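Long-range contact in putative oxygenase (Streptomyces viridochromogenes Tue57, PDB 4XAA), which is probably an iron- and 2-oxoglutarate-dependent dioxygenase of the phytanoyl-CoA dioxygenase family, linked to oxidative cyclizations in orthosomycin biosynthesis: residues P103-K114 / R207-P217. Residues are numbered along the deposited sequence; the frame is centred on the assembly and turned at random.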
loop_
_atom_site.group_PDB
_atom_site.type_symbol
_atom_site.label_atom_id
_atom_site.label_comp_id
_atom_site.label_asym_id
_atom_site.label_seq_id
_atom_site.Cartn_x
_atom_site.Cartn_y
_atom_site.Cartn_z
ATOM N N PRO A 103 -1.303 -0.142 -20.656
ATOM C CA PRO A 103 -1.325 1.230 -20.146
ATOM C C PRO A 103 -2.210 1.372 -18.903
ATOM O O PRO A 103 -3.223 0.698 -18.760
ATOM C CB PRO A 103 -1.892 2.017 -21.319
ATOM C CG PRO A 103 -2.815 1.036 -21.974
ATOM C CD PRO A 103 -2.067 -0.276 -21.905
ATOM N N VAL A 104 -1.810 2.256 -18.000
ATOM C CA VAL A 104 -2.535 2.475 -16.766
ATOM C C VAL A 104 -2.628 3.962 -16.457
ATOM O O VAL A 104 -1.821 4.759 -16.937
ATOM C CB VAL A 104 -1.870 1.747 -15.562
ATOM C CG1 VAL A 104 -1.947 0.233 -15.730
ATOM C CG2 VAL A 104 -0.429 2.191 -15.383
ATOM N N VAL A 105 -3.631 4.318 -15.665
ATOM C CA VAL A 105 -3.782 5.669 -15.154
ATOM C C VAL A 105 -4.003 5.580 -13.643
ATOM O O VAL A 105 -4.703 4.687 -13.175
ATOM C CB VAL A 105 -4.951 6.409 -15.851
ATOM C CG1 VAL A 105 -5.251 7.706 -15.157
ATOM C CG2 VAL A 105 -4.617 6.677 -17.317
ATOM N N PRO A 106 -3.370 6.480 -12.871
ATOM C CA PRO A 106 -3.577 6.465 -11.417
ATOM C C PRO A 106 -5.029 6.794 -11.061
ATOM O O PRO A 106 -5.611 7.665 -11.696
ATOM C CB PRO A 106 -2.627 7.557 -10.919
ATOM C CG PRO A 106 -2.483 8.488 -12.101
ATOM C CD PRO A 106 -2.468 7.571 -13.287
ATOM N N THR A 107 -5.605 6.118 -10.072
ATOM C CA THR A 107 -7.003 6.346 -9.755
ATOM C C THR A 107 -7.227 6.746 -8.301
ATOM O O THR A 107 -8.335 7.112 -7.924
ATOM C CB THR A 107 -7.846 5.102 -10.073
ATOM O OG1 THR A 107 -7.251 3.956 -9.459
ATOM C CG2 THR A 107 -7.907 4.871 -11.581
ATOM N N ALA A 108 -6.174 6.691 -7.496
ATOM C CA ALA A 108 -6.281 6.967 -6.065
ATOM C C ALA A 108 -4.907 6.992 -5.415
ATOM O O ALA A 108 -4.019 6.216 -5.757
ATOM C CB ALA A 108 -7.171 5.924 -5.365
ATOM N N TYR A 109 -4.758 7.886 -4.455
ATOM C CA TYR A 109 -3.504 8.091 -3.767
ATOM C C TYR A 109 -3.782 8.118 -2.285
ATOM O O TYR A 109 -4.644 8.867 -1.834
ATOM C CB TYR A 109 -2.851 9.415 -4.178
ATOM C CG TYR A 109 -2.666 9.652 -5.663
ATOM C CD1 TYR A 109 -3.741 9.985 -6.472
ATOM C CD2 TYR A 109 -1.404 9.598 -6.242
ATOM C CE1 TYR A 109 -3.581 10.222 -7.824
ATOM C CE2 TYR A 109 -1.225 9.845 -7.598
ATOM C CZ TYR A 109 -2.317 10.159 -8.388
ATOM O OH TYR A 109 -2.161 10.412 -9.735
ATOM N N ALA A 110 -3.039 7.343 -1.513
ATOM C CA ALA A 110 -3.243 7.365 -0.077
ATOM C C ALA A 110 -1.950 7.177 0.677
ATOM O O ALA A 110 -1.026 6.502 0.219
ATOM C CB ALA A 110 -4.273 6.281 0.347
ATOM N N LEU A 111 -1.895 7.784 1.850
ATOM C CA LEU A 111 -0.869 7.455 2.816
ATOM C C LEU A 111 -1.493 6.578 3.901
ATOM O O LEU A 111 -2.399 7.009 4.619
ATOM C CB LEU A 111 -0.265 8.722 3.414
ATOM C CG LEU A 111 0.837 8.624 4.466
ATOM C CD1 LEU A 111 2.144 8.088 3.897
ATOM C CD2 LEU A 111 1.057 9.978 5.117
ATOM N N VAL A 112 -1.032 5.333 3.991
ATOM C CA VAL A 112 -1.435 4.472 5.086
ATOM C C VAL A 112 -0.277 4.355 6.081
ATOM O O VAL A 112 0.910 4.487 5.720
ATOM C CB VAL A 112 -1.888 3.099 4.587
ATOM C CG1 VAL A 112 -2.686 3.270 3.301
ATOM C CG2 VAL A 112 -0.705 2.202 4.353
ATOM N N LEU A 113 -0.652 4.143 7.342
ATOM C CA LEU A 113 0.223 4.406 8.477
ATOM C C LEU A 113 0.022 3.437 9.596
ATOM O O LEU A 113 -1.123 3.148 9.967
ATOM C CB LEU A 113 -0.034 5.795 9.062
ATOM C CG LEU A 113 -0.200 6.943 8.096
ATOM C CD1 LEU A 113 -0.813 8.080 8.814
ATOM C CD2 LEU A 113 1.183 7.283 7.615
ATOM N N LYS A 114 1.137 2.988 10.163
ATOM C CA LYS A 114 1.143 2.317 11.450
ATOM C C LYS A 114 1.874 3.194 12.455
ATOM O O LYS A 114 3.095 3.283 12.398
ATOM C CB LYS A 114 1.824 0.955 11.357
ATOM C CG LYS A 114 1.271 0.027 10.291
ATOM C CD LYS A 114 -0.141 -0.463 10.620
ATOM C CE LYS A 114 -0.645 -1.395 9.517
ATOM N NZ LYS A 114 -1.714 -2.303 9.998
ATOM N N ARG A 207 5.301 2.449 10.487
ATOM C CA ARG A 207 5.291 1.931 9.138
ATOM C C ARG A 207 4.501 2.931 8.287
ATOM O O ARG A 207 3.310 3.133 8.502
ATOM C CB ARG A 207 4.694 0.526 9.049
ATOM C CG ARG A 207 4.775 -0.016 7.612
ATOM C CD ARG A 207 3.903 -1.233 7.351
ATOM N NE ARG A 207 3.847 -1.537 5.918
ATOM C CZ ARG A 207 2.728 -1.810 5.246
ATOM N NH1 ARG A 207 1.560 -1.828 5.878
ATOM N NH2 ARG A 207 2.774 -2.075 3.941
ATOM N N ARG A 208 5.184 3.575 7.347
ATOM C CA ARG A 208 4.555 4.546 6.482
ATOM C C ARG A 208 4.653 4.085 5.042
ATOM O O ARG A 208 5.719 3.705 4.576
ATOM C CB ARG A 208 5.205 5.917 6.631
ATOM C CG ARG A 208 5.415 6.384 8.064
ATOM C CD ARG A 208 6.063 7.747 8.043
ATOM N NE ARG A 208 6.794 8.101 9.255
ATOM C CZ ARG A 208 8.007 7.655 9.554
ATOM N NH1 ARG A 208 8.613 6.795 8.754
ATOM N NH2 ARG A 208 8.606 8.056 10.668
ATOM N N THR A 209 3.531 4.138 4.338
ATOM C CA THR A 209 3.441 3.636 2.981
ATOM C C THR A 209 2.614 4.600 2.142
ATOM O O THR A 209 1.603 5.114 2.606
ATOM C CB THR A 209 2.806 2.221 2.965
ATOM O OG1 THR A 209 3.643 1.323 3.698
ATOM C CG2 THR A 209 2.648 1.692 1.560
ATOM N N ILE A 210 3.060 4.866 0.922
ATOM C CA ILE A 210 2.235 5.573 -0.052
ATOM C C ILE A 210 1.634 4.555 -1.013
ATOM O O ILE A 210 2.357 3.915 -1.765
ATOM C CB ILE A 210 3.049 6.643 -0.840
ATOM C CG1 ILE A 210 3.466 7.780 0.088
ATOM C CG2 ILE A 210 2.252 7.203 -2.001
ATOM C CD1 ILE A 210 4.423 8.744 -0.545
ATOM N N VAL A 211 0.316 4.394 -0.966
ATOM C CA VAL A 211 -0.398 3.495 -1.876
ATOM C C VAL A 211 -1.075 4.282 -3.008
ATOM O O VAL A 211 -1.901 5.187 -2.768
ATOM C CB VAL A 211 -1.481 2.661 -1.140
ATOM C CG1 VAL A 211 -2.071 1.598 -2.059
ATOM C CG2 VAL A 211 -0.909 2.023 0.095
ATOM N N ILE A 212 -0.719 3.930 -4.237
ATOM C CA ILE A 212 -1.295 4.549 -5.416
ATOM C C ILE A 212 -1.955 3.450 -6.232
ATOM O O ILE A 212 -1.379 2.394 -6.464
ATOM C CB ILE A 212 -0.214 5.321 -6.253
ATOM C CG1 ILE A 212 0.477 6.384 -5.398
ATOM C CG2 ILE A 212 -0.811 5.988 -7.479
ATOM C CD1 ILE A 212 1.414 7.298 -6.193
ATOM N N GLU A 213 -3.190 3.670 -6.644
ATOM C CA GLU A 213 -3.846 2.661 -7.455
ATOM C C GLU A 213 -3.753 3.013 -8.931
ATOM O O GLU A 213 -4.059 4.134 -9.314
ATOM C CB GLU A 213 -5.297 2.505 -7.036
ATOM C CG GLU A 213 -6.058 1.491 -7.853
ATOM C CD GLU A 213 -7.465 1.287 -7.332
ATOM O OE1 GLU A 213 -7.610 0.818 -6.179
ATOM O OE2 GLU A 213 -8.424 1.604 -8.067
ATOM N N TYR A 214 -3.311 2.058 -9.745
ATOM C CA TYR A 214 -3.219 2.254 -11.186
ATOM C C TYR A 214 -4.130 1.291 -11.902
ATOM O O TYR A 214 -4.202 0.112 -11.539
ATOM C CB TYR A 214 -1.783 2.069 -11.701
ATOM C CG TYR A 214 -0.796 3.052 -11.127
ATOM C CD1 TYR A 214 -0.470 4.235 -11.804
ATOM C CD2 TYR A 214 -0.193 2.804 -9.903
ATOM C CE1 TYR A 214 0.439 5.130 -11.261
ATOM C CE2 TYR A 214 0.702 3.684 -9.358
ATOM C CZ TYR A 214 1.016 4.838 -10.033
ATOM O OH TYR A 214 1.907 5.694 -9.450
ATOM N N ALA A 215 -4.790 1.782 -12.950
ATOM C CA ALA A 215 -5.829 1.002 -13.601
ATOM C C ALA A 215 -5.769 1.051 -15.110
ATOM O O ALA A 215 -5.486 2.088 -15.690
ATOM C CB ALA A 215 -7.209 1.481 -13.131
ATOM N N ASP A 216 -6.040 -0.091 -15.733
ATOM C CA ASP A 216 -6.433 -0.131 -17.126
ATOM C C ASP A 216 -7.520 0.922 -17.299
ATOM O O ASP A 216 -8.540 0.844 -16.626
ATOM C CB ASP A 216 -6.947 -1.524 -17.502
ATOM C CG ASP A 216 -7.335 -1.642 -18.975
ATOM O OD1 ASP A 216 -7.523 -0.618 -19.660
ATOM O OD2 ASP A 216 -7.459 -2.780 -19.459
ATOM N N PRO A 217 -7.305 1.900 -18.194
ATOM C CA PRO A 217 -8.258 3.006 -18.404
ATOM C C PRO A 217 -9.638 2.529 -18.860
ATOM O O PRO A 217 -10.602 3.231 -18.635
ATOM C CB PRO A 217 -7.582 3.867 -19.491
ATOM C CG PRO A 217 -6.148 3.492 -19.433
ATOM C CD PRO A 217 -6.100 2.046 -19.029
#
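Thr107 and Glu213 meet because Thr107 OG1 sits between its own backbone N and carbonyl carbon (chi1 51°), while the Glu213 chain is extended, with CG anti to its N (chi1 179°). Thr107 OG1 donates to Glu213 OE2 at 3.0 Å, from the anti side and 34° out of the carboxylate plane. The backbone here forms a beta bulge: Thr107 N bonds to Glu213 O at 2.6 Å, yet Glu213 N reaches Ala108 O at 2.8 Å, placing two residues opposite one. Regular antiparallel pairing flanks it, as in Ala110 N to Val211 O at 2.7 Å. On one face of the sheet, Tyr109 CD2 packs on Ile212 CD1 at 3.6 Å, and Tyr214 CE1 meets Pro106 CB at 3.9 Å; helix 90-100 covers the Tyr214 side chain. The other face carries Val211, whose side chain lies about 7 Å from the nickel held by His125, Asp127 and His196. These are neighbouring central strands of the major sheet of a double-stranded beta helix. Since Arg128 NH2 also forms a salt bridge to Glu213 OE2, that one oxygen is gripped by both a hydroxyl and a guanidinium, which is consistent with OE2 being held in place on the same face as Val211 and probably favours the charged carboxylate.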